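Local coordinates for protein neurotoxin (Clostridium botulinum, PDB 2QN0) that probably acts as a zinc-dependent protease, the light chain of a botulinum neurotoxin that cleaves SNARE proteins, at residues Phe116-Asp130 with Lys302-Phe315. Sequence-based numbering, arbitrary orientation.
Sequences FPGNNNTPINTFDFD and KRLNSITTANPSSF
With CG anti to the backbone N in both Asp128 (chi1 -177°) and Asn311 (chi1 176°), carboxylate and amide rise from the same face of a small two-stranded parallel sheet and meet there. This sheet, at the periphery of the zinc protease fold, pairs strand 126-128 with strand 309-311, while side chains from the end of helix 283-304, Arg303 foremost, bind the loop before strand 126-128. Its ladder runs Phe127 N to Thr309 O (3.0 Å), Asn311 N to Phe127 O and Phe129 N to Asn311 O; Asn125 O, just before the strand, accepts from the backbone N of both Thr308 and Thr309. Thr126 and Thr309, beta-branched and suited to a strand, stand side by side on the Asp128 face.

On the opposite face the flat apolar ring of Phe127 offers its face to a CH-pi contact, Ile307 CG2 lying over its centre 4.0 Å from the centroid, and its edge to Leu304 CD2; helix 319-330 adds Leu326. Phe129, whose ring has two faces to offer, is sandwiched between Pro117 CB and the Phe315 ring, an offset stack with centroids 3.9 Å apart and planes at 15°. After the cis peptide at Pro312 a short 3-10 segment, with Phe315 N bonded to Pro312 O, carries the Phe315 ring.

Arg303, in the last turn of its helix, has the length to reach across to the turn Asn119-Thr122: extended from CG to NE, it passes Phe116 with its CD and grips Thr122 O end-on through NH1 (2.9 Å) and NH2 (3.0 Å). Water 1 accepts from NH1 and lies within hydrogen-bonding distance of Ile124 O and Thr126 O. At the sheet's far end Asn311 supplies an amide N-H to the Asp128 carboxylate: ND2, with OD1 near its amide plane, meets OD1 (2.9 Å) from above the carboxylate plane, and Asp130 N comes from the opposite face, closing an Asx turn.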
ATOM      1  N   PHE A 116       9.438 -14.218  -1.013  1.00 15.29           N
ATOM      2  CA  PHE A 116      10.262 -15.417  -0.998  1.00 16.49           C
ATOM      3  C   PHE A 116      10.696 -15.531   0.462  1.00 15.52           C
ATOM      4  O   PHE A 116      11.054 -14.531   1.084  1.00 16.95           O
ATOM      5  CB  PHE A 116      11.502 -15.243  -1.873  1.00 16.48           C
ATOM      6  CG  PHE A 116      12.408 -16.445  -1.875  1.00 17.07           C
ATOM      7  CD1 PHE A 116      12.337 -17.383  -2.898  1.00 17.51           C
ATOM      8  CD2 PHE A 116      13.317 -16.645  -0.842  1.00 17.72           C
ATOM      9  CE1 PHE A 116      13.161 -18.509  -2.891  1.00 17.83           C
ATOM     10  CE2 PHE A 116      14.145 -17.768  -0.824  1.00 19.28           C
ATOM     11  CZ  PHE A 116      14.065 -18.699  -1.850  1.00 17.18           C
ATOM     12  N   PRO A 117      10.664 -16.745   1.033  1.00 16.25           N
ATOM     13  CA  PRO A 117      11.074 -16.885   2.433  1.00 17.73           C
ATOM     14  C   PRO A 117      12.583 -16.781   2.630  1.00 18.89           C
ATOM     15  O   PRO A 117      13.284 -17.791   2.708  1.00 18.60           O
ATOM     16  CB  PRO A 117      10.519 -18.257   2.818  1.00 16.15           C
ATOM     17  CG  PRO A 117      10.601 -19.018   1.538  1.00 19.60           C
ATOM     18  CD  PRO A 117      10.122 -18.010   0.510  1.00 16.57           C
ATOM     19  N   GLY A 118      13.074 -15.548   2.704  1.00 18.99           N
ATOM     20  CA  GLY A 118      14.493 -15.327   2.899  1.00 19.98           C
ATOM     21  C   GLY A 118      14.953 -13.953   2.462  1.00 20.85           C
ATOM     22  O   GLY A 118      14.164 -13.142   1.970  1.00 18.86           O
ATOM     23  N   ASN A 119      16.236 -13.678   2.674  1.00 19.66           N
ATOM     24  CA  ASN A 119      16.827 -12.413   2.264  1.00 21.02           C
ATOM     25  C   ASN A 119      18.252 -12.674   1.786  1.00 22.42           C
ATOM     26  O   ASN A 119      18.656 -13.828   1.633  1.00 21.97           O
ATOM     27  CB  ASN A 119      16.818 -11.386   3.408  1.00 19.53           C
ATOM     28  CG  ASN A 119      17.631 -11.827   4.609  1.00 20.76           C
ATOM     29  OD1 ASN A 119      18.512 -12.680   4.505  1.00 20.32           O
ATOM     30  ND2 ASN A 119      17.349 -11.224   5.761  1.00 21.54           N
ATOM     31  N   ASN A 120      19.008 -11.608   1.553  1.00 24.08           N
ATOM     32  CA  ASN A 120      20.377 -11.743   1.064  1.00 25.88           C
ATOM     33  C   ASN A 120      21.257 -12.665   1.907  1.00 27.09           C
ATOM     34  O   ASN A 120      22.119 -13.360   1.370  1.00 27.48           O
ATOM     35  CB  ASN A 120      21.036 -10.359   0.946  1.00 27.63           C
ATOM     36  CG  ASN A 120      21.241  -9.680   2.294  1.00 33.55           C
ATOM     37  OD1 ASN A 120      20.294  -9.485   3.064  1.00 35.26           O
ATOM     38  ND2 ASN A 120      22.484  -9.303   2.580  1.00 33.84           N
ATOM     39  N   ASN A 121      21.034 -12.686   3.217  1.00 26.41           N
ATOM     40  CA  ASN A 121      21.842 -13.519   4.104  1.00 26.55           C
ATOM     41  C   ASN A 121      21.322 -14.934   4.364  1.00 26.99           C
ATOM     42  O   ASN A 121      21.916 -15.684   5.141  1.00 27.61           O
ATOM     43  CB  ASN A 121      22.062 -12.796   5.433  1.00 27.82           C
ATOM     44  CG  ASN A 121      23.042 -11.646   5.308  1.00 30.24           C
ATOM     45  OD1 ASN A 121      24.132 -11.811   4.765  1.00 32.54           O
ATOM     46  ND2 ASN A 121      22.663 -10.480   5.813  1.00 31.41           N
ATOM     47  N   THR A 122      20.219 -15.303   3.725  1.00 25.68           N
ATOM     48  CA  THR A 122      19.667 -16.644   3.894  1.00 24.26           C
ATOM     49  C   THR A 122      20.473 -17.622   3.040  1.00 25.36           C
ATOM     50  O   THR A 122      20.763 -17.341   1.879  1.00 24.35           O
ATOM     51  CB  THR A 122      18.197 -16.708   3.434  1.00 24.33           C
ATOM     52  OG1 THR A 122      17.415 -15.790   4.205  1.00 22.20           O
ATOM     53  CG2 THR A 122      17.645 -18.116   3.605  1.00 24.41           C
ATOM     54  N   PRO A 123      20.864 -18.775   3.607  1.00 25.83           N
ATOM     55  CA  PRO A 123      21.634 -19.743   2.821  1.00 25.91           C
ATOM     56  C   PRO A 123      20.855 -20.130   1.569  1.00 26.55           C
ATOM     57  O   PRO A 123      19.628 -20.238   1.602  1.00 25.58           O
ATOM     58  CB  PRO A 123      21.802 -20.913   3.786  1.00 26.04           C
ATOM     59  CG  PRO A 123      21.887 -20.226   5.113  1.00 27.07           C
ATOM     60  CD  PRO A 123      20.780 -19.193   5.019  1.00 25.18           C
ATOM     61  N   ILE A 124      21.567 -20.342   0.468  1.00 26.01           N
ATOM     62  CA  ILE A 124      20.932 -20.699  -0.795  1.00 26.16           C
ATOM     63  C   ILE A 124      20.037 -21.941  -0.736  1.00 25.72           C
ATOM     64  O   ILE A 124      19.075 -22.051  -1.499  1.00 23.09           O
ATOM     65  CB  ILE A 124      21.995 -20.893  -1.902  1.00 28.68           C
ATOM     66  CG1 ILE A 124      22.710 -19.563  -2.162  1.00 31.72           C
ATOM     67  CG2 ILE A 124      21.345 -21.397  -3.181  1.00 29.65           C
ATOM     68  CD1 ILE A 124      23.810 -19.645  -3.204  1.00 34.00           C
ATOM     69  N   ASN A 125      20.337 -22.871   0.164  1.00 24.82           N
ATOM     70  CA  ASN A 125      19.534 -24.092   0.261  1.00 25.67           C
ATOM     71  C   ASN A 125      18.417 -24.004   1.299  1.00 25.45           C
ATOM     72  O   ASN A 125      17.782 -25.010   1.614  1.00 25.23           O
ATOM     73  CB  ASN A 125      20.430 -25.287   0.610  1.00 27.15           C
ATOM     74  CG  ASN A 125      20.964 -25.228   2.033  1.00 30.18           C
ATOM     75  OD1 ASN A 125      20.725 -24.264   2.765  1.00 31.00           O
ATOM     76  ND2 ASN A 125      21.696 -26.263   2.431  1.00 32.65           N
ATOM     77  N   THR A 126      18.156 -22.802   1.800  1.00 24.63           N
ATOM     78  CA  THR A 126      17.160 -22.624   2.849  1.00 23.02           C
ATOM     79  C   THR A 126      15.954 -21.729   2.574  1.00 23.70           C
ATOM     80  O   THR A 126      16.056 -20.719   1.876  1.00 20.95           O
ATOM     81  CB  THR A 126      17.849 -22.083   4.119  1.00 23.72           C
ATOM     82  OG1 THR A 126      18.860 -23.005   4.540  1.00 25.72           O
ATOM     83  CG2 THR A 126      16.841 -21.877   5.249  1.00 24.68           C
ATOM     84  N   PHE A 127      14.814 -22.129   3.137  1.00 21.84           N
ATOM     85  CA  PHE A 127      13.564 -21.365   3.078  1.00 21.23           C
ATOM     86  C   PHE A 127      13.423 -20.890   4.526  1.00 22.77           C
ATOM     87  O   PHE A 127      13.324 -21.718   5.429  1.00 23.51           O
ATOM     88  CB  PHE A 127      12.350 -22.256   2.765  1.00 21.45           C
ATOM     89  CG  PHE A 127      12.000 -22.363   1.299  1.00 19.88           C
ATOM     90  CD1 PHE A 127      12.539 -21.497   0.356  1.00 19.31           C
ATOM     91  CD2 PHE A 127      11.087 -23.328   0.872  1.00 20.79           C
ATOM     92  CE1 PHE A 127      12.173 -21.590  -0.993  1.00 17.81           C
ATOM     93  CE2 PHE A 127      10.715 -23.428  -0.471  1.00 21.35           C
ATOM     94  CZ  PHE A 127      11.259 -22.557  -1.406  1.00 18.97           C
ATOM     95  N   ASP A 128      13.431 -19.581   4.759  1.00 21.11           N
ATOM     96  CA  ASP A 128      13.290 -19.059   6.119  1.00 21.73           C
ATOM     97  C   ASP A 128      12.002 -18.255   6.227  1.00 22.48           C
ATOM     98  O   ASP A 128      11.932 -17.107   5.790  1.00 21.02           O
ATOM     99  CB  ASP A 128      14.490 -18.181   6.483  1.00 22.45           C
ATOM    100  CG  ASP A 128      14.426 -17.661   7.908  1.00 25.79           C
ATOM    101  OD1 ASP A 128      13.504 -18.049   8.658  1.00 25.20           O
ATOM    102  OD2 ASP A 128      15.309 -16.861   8.282  1.00 26.36           O
ATOM    103  N   PHE A 129      10.984 -18.867   6.820  1.00 21.44           N
ATOM    104  CA  PHE A 129       9.689 -18.220   6.967  1.00 20.66           C
ATOM    105  C   PHE A 129       9.612 -17.194   8.096  1.00 20.83           C
ATOM    106  O   PHE A 129       8.570 -16.567   8.296  1.00 19.96           O
ATOM    107  CB  PHE A 129       8.609 -19.297   7.117  1.00 19.32           C
ATOM    108  CG  PHE A 129       8.397 -20.108   5.863  1.00 19.75           C
ATOM    109  CD1 PHE A 129       7.508 -19.678   4.881  1.00 20.57           C
ATOM    110  CD2 PHE A 129       9.125 -21.274   5.639  1.00 18.99           C
ATOM    111  CE1 PHE A 129       7.345 -20.392   3.698  1.00 19.74           C
ATOM    112  CE2 PHE A 129       8.971 -21.998   4.457  1.00 17.91           C
ATOM    113  CZ  PHE A 129       8.079 -21.557   3.483  1.00 18.97           C
ATOM    114  N   ASP A 130      10.713 -17.012   8.827  1.00 19.63           N
ATOM    115  CA  ASP A 130      10.754 -16.031   9.918  1.00 21.10           C
ATOM    116  C   ASP A 130      11.750 -14.908   9.632  1.00 19.65           C
ATOM    117  O   ASP A 130      12.043 -14.100  10.517  1.00 21.24           O
ATOM    118  CB  ASP A 130      11.165 -16.684  11.247  1.00 21.46           C
ATOM    119  CG  ASP A 130      10.098 -17.598  11.817  1.00 23.38           C
ATOM    120  OD1 ASP A 130       8.903 -17.232  11.777  1.00 24.16           O
ATOM    121  OD2 ASP A 130      10.462 -18.679  12.325  1.00 25.62           O
ATOM    122  N   LYS A 302      17.823 -19.967  -8.950  1.00 25.65           N
ATOM    123  CA  LYS A 302      18.925 -20.816  -8.513  1.00 27.69           C
ATOM    124  C   LYS A 302      18.621 -21.372  -7.124  1.00 27.57           C
ATOM    125  O   LYS A 302      18.846 -22.552  -6.854  1.00 26.53           O
ATOM    126  CB  LYS A 302      20.230 -20.017  -8.477  1.00 31.71           C
ATOM    127  CG  LYS A 302      21.406 -20.779  -7.892  1.00 39.30           C
ATOM    128  CD  LYS A 302      22.655 -19.913  -7.839  1.00 45.06           C
ATOM    129  CE  LYS A 302      23.821 -20.672  -7.229  1.00 48.38           C
ATOM    130  NZ  LYS A 302      24.139 -21.905  -8.004  1.00 51.21           N
ATOM    131  N   ARG A 303      18.110 -20.516  -6.243  1.00 23.55           N
ATOM    132  CA  ARG A 303      17.769 -20.949  -4.894  1.00 22.59           C
ATOM    133  C   ARG A 303      16.709 -22.041  -4.959  1.00 22.33           C
ATOM    134  O   ARG A 303      16.816 -23.056  -4.272  1.00 23.52           O
ATOM    135  CB  ARG A 303      17.246 -19.770  -4.061  1.00 21.09           C
ATOM    136  CG  ARG A 303      18.325 -18.830  -3.528  1.00 21.61           C
ATOM    137  CD  ARG A 303      17.700 -17.620  -2.837  1.00 20.84           C
ATOM    138  NE  ARG A 303      18.690 -16.699  -2.281  1.00 21.02           N
ATOM    139  CZ  ARG A 303      19.198 -16.784  -1.054  1.00 20.90           C
ATOM    140  NH1 ARG A 303      18.816 -17.754  -0.234  1.00 21.39           N
ATOM    141  NH2 ARG A 303      20.082 -15.885  -0.641  1.00 21.90           N
ATOM    142  N   LEU A 304      15.693 -21.840  -5.795  1.00 21.25           N
ATOM    143  CA  LEU A 304      14.618 -22.816  -5.920  1.00 23.03           C
ATOM    144  C   LEU A 304      15.108 -24.186  -6.381  1.00 24.94           C
ATOM    145  O   LEU A 304      14.436 -25.197  -6.168  1.00 24.53           O
ATOM    146  CB  LEU A 304      13.532 -22.298  -6.866  1.00 21.52           C
ATOM    147  CG  LEU A 304      12.732 -21.098  -6.338  1.00 21.06           C
ATOM    148  CD1 LEU A 304      11.739 -20.637  -7.391  1.00 20.36           C
ATOM    149  CD2 LEU A 304      12.006 -21.488  -5.041  1.00 19.98           C
ATOM    150  N   ASN A 305      16.278 -24.224  -7.010  1.00 25.20           N
ATOM    151  CA  ASN A 305      16.840 -25.491  -7.466  1.00 25.87           C
ATOM    152  C   ASN A 305      17.760 -26.071  -6.397  1.00 26.81           C
ATOM    153  O   ASN A 305      18.328 -27.147  -6.584  1.00 28.24           O
ATOM    154  CB  ASN A 305      17.661 -25.305  -8.749  1.00 25.50           C
ATOM    155  CG  ASN A 305      16.813 -24.948  -9.947  1.00 24.41           C
ATOM    156  OD1 ASN A 305      15.762 -25.544 -10.184  1.00 27.33           O
ATOM    157  ND2 ASN A 305      17.279 -23.978 -10.727  1.00 25.67           N
ATOM    158  N   SER A 306      17.899 -25.366  -5.277  1.00 25.98           N
ATOM    159  CA  SER A 306      18.799 -25.804  -4.212  1.00 25.71           C
ATOM    160  C   SER A 306      18.193 -26.005  -2.826  1.00 25.13           C
ATOM    161  O   SER A 306      18.910 -26.365  -1.892  1.00 24.73           O
ATOM    162  CB  SER A 306      19.946 -24.798  -4.081  1.00 26.11           C
ATOM    163  OG  SER A 306      20.455 -24.436  -5.353  1.00 28.49           O
ATOM    164  N   ILE A 307      16.892 -25.780  -2.675  1.00 23.92           N
ATOM    165  CA  ILE A 307      16.277 -25.916  -1.356  1.00 23.57           C
ATOM    166  C   ILE A 307      16.297 -27.329  -0.782  1.00 23.83           C
ATOM    167  O   ILE A 307      15.773 -28.264  -1.386  1.00 24.28           O
ATOM    168  CB  ILE A 307      14.813 -25.426  -1.355  1.00 22.11           C
ATOM    169  CG1 ILE A 307      14.718 -24.038  -1.999  1.00 20.22           C
ATOM    170  CG2 ILE A 307      14.303 -25.361   0.075  1.00 21.26           C
ATOM    171  CD1 ILE A 307      15.540 -22.969  -1.293  1.00 20.38           C
ATOM    172  N   THR A 308      16.886 -27.466   0.403  1.00 24.82           N
ATOM    173  CA  THR A 308      16.969 -28.755   1.083  1.00 26.58           C
ATOM    174  C   THR A 308      16.500 -28.655   2.530  1.00 28.19           C
ATOM    175  O   THR A 308      16.227 -29.669   3.175  1.00 29.28           O
ATOM    176  CB  THR A 308      18.410 -29.284   1.106  1.00 25.62           C
ATOM    177  OG1 THR A 308      19.229 -28.391   1.869  1.00 26.42           O
ATOM    178  CG2 THR A 308      18.957 -29.396  -0.302  1.00 27.12           C
ATOM    179  N   THR A 309      16.409 -27.433   3.045  1.00 27.78           N
ATOM    180  CA  THR A 309      15.990 -27.238   4.424  1.00 28.43           C
ATOM    181  C   THR A 309      15.142 -25.984   4.598  1.00 27.85           C
ATOM    182  O   THR A 309      15.197 -25.061   3.783  1.00 26.44           O
ATOM    183  CB  THR A 309      17.219 -27.164   5.358  1.00 30.56           C
ATOM    184  OG1 THR A 309      16.785 -27.041   6.718  1.00 33.15           O
ATOM    185  CG2 THR A 309      18.095 -25.979   4.995  1.00 31.59           C
ATOM    186  N   ALA A 310      14.354 -25.957   5.666  1.00 25.78           N
ATOM    187  CA  ALA A 310      13.485 -24.821   5.939  1.00 25.29           C
ATOM    188  C   ALA A 310      13.452 -24.476   7.420  1.00 25.56           C
ATOM    189  O   ALA A 310      13.672 -25.335   8.278  1.00 25.05           O
ATOM    190  CB  ALA A 310      12.075 -25.122   5.446  1.00 24.79           C
ATOM    191  N   ASN A 311      13.181 -23.208   7.708  1.00 24.14           N
ATOM    192  CA  ASN A 311      13.095 -22.724   9.079  1.00 24.65           C
ATOM    193  C   ASN A 311      11.770 -21.986   9.259  1.00 24.19           C
ATOM    194  O   ASN A 311      11.442 -21.093   8.479  1.00 22.98           O
ATOM    195  CB  ASN A 311      14.253 -21.770   9.379  1.00 26.10           C
ATOM    196  CG  ASN A 311      14.160 -21.157  10.763  1.00 28.18           C
ATOM    197  OD1 ASN A 311      14.197 -21.864  11.770  1.00 30.32           O
ATOM    198  ND2 ASN A 311      14.029 -19.834  10.820  1.00 29.19           N
ATOM    199  N   PRO A 312      10.970 -22.378  10.265  1.00 24.05           N
ATOM    200  CA  PRO A 312      11.251 -23.462  11.216  1.00 24.03           C
ATOM    201  C   PRO A 312      11.166 -24.837  10.548  1.00 25.06           C
ATOM    202  O   PRO A 312      10.643 -24.965   9.439  1.00 22.98           O
ATOM    203  CB  PRO A 312      10.185 -23.259  12.292  1.00 24.76           C
ATOM    204  CG  PRO A 312       9.042 -22.684  11.528  1.00 25.43           C
ATOM    205  CD  PRO A 312       9.723 -21.681  10.623  1.00 23.52           C
ATOM    206  N   SER A 313      11.680 -25.857  11.234  1.00 25.46           N
ATOM    207  CA  SER A 313      11.699 -27.225  10.718  1.00 27.24           C
ATOM    208  C   SER A 313      10.353 -27.782  10.276  1.00 26.71           C
ATOM    209  O   SER A 313      10.289 -28.623   9.378  1.00 28.44           O
ATOM    210  CB  SER A 313      12.307 -28.166  11.761  1.00 28.64           C
ATOM    211  OG  SER A 313      13.659 -27.832  12.012  1.00 32.62           O
ATOM    212  N   SER A 314       9.279 -27.328  10.910  1.00 26.22           N
ATOM    213  CA  SER A 314       7.949 -27.809  10.561  1.00 26.17           C
ATOM    214  C   SER A 314       7.625 -27.579   9.083  1.00 24.97           C
ATOM    215  O   SER A 314       6.736 -28.224   8.529  1.00 25.25           O
ATOM    216  CB  SER A 314       6.902 -27.128  11.444  1.00 26.30           C
ATOM    217  OG  SER A 314       7.023 -25.719  11.385  1.00 30.24           O
ATOM    218  N   PHE A 315       8.354 -26.667   8.444  1.00 24.08           N
ATOM    219  CA  PHE A 315       8.138 -26.364   7.032  1.00 22.57           C
ATOM    220  C   PHE A 315       8.905 -27.296   6.090  1.00 22.94           C
ATOM    221  O   PHE A 315       8.671 -27.289   4.883  1.00 21.13           O
ATOM    222  CB  PHE A 315       8.533 -24.908   6.741  1.00 21.97           C
ATOM    223  CG  PHE A 315       7.458 -23.908   7.067  1.00 21.99           C
ATOM    224  CD1 PHE A 315       6.420 -23.670   6.174  1.00 21.91           C
ATOM    225  CD2 PHE A 315       7.481 -23.207   8.269  1.00 21.60           C
ATOM    226  CE1 PHE A 315       5.416 -22.743   6.470  1.00 22.51           C
ATOM    227  CE2 PHE A 315       6.483 -22.279   8.576  1.00 22.48           C
ATOM    228  CZ  PHE A 315       5.450 -22.049   7.671  1.00 21.35           C
TER
HETATM  229  O   HOH W   1      17.143 -20.064  -0.626  1.00 19.89           O
HETATM  230  O   HOH W   2      22.037 -28.376   0.553  1.00 46.97           O
HETATM  231  O   HOH W   3      13.060 -18.750  13.490  1.00 30.82           O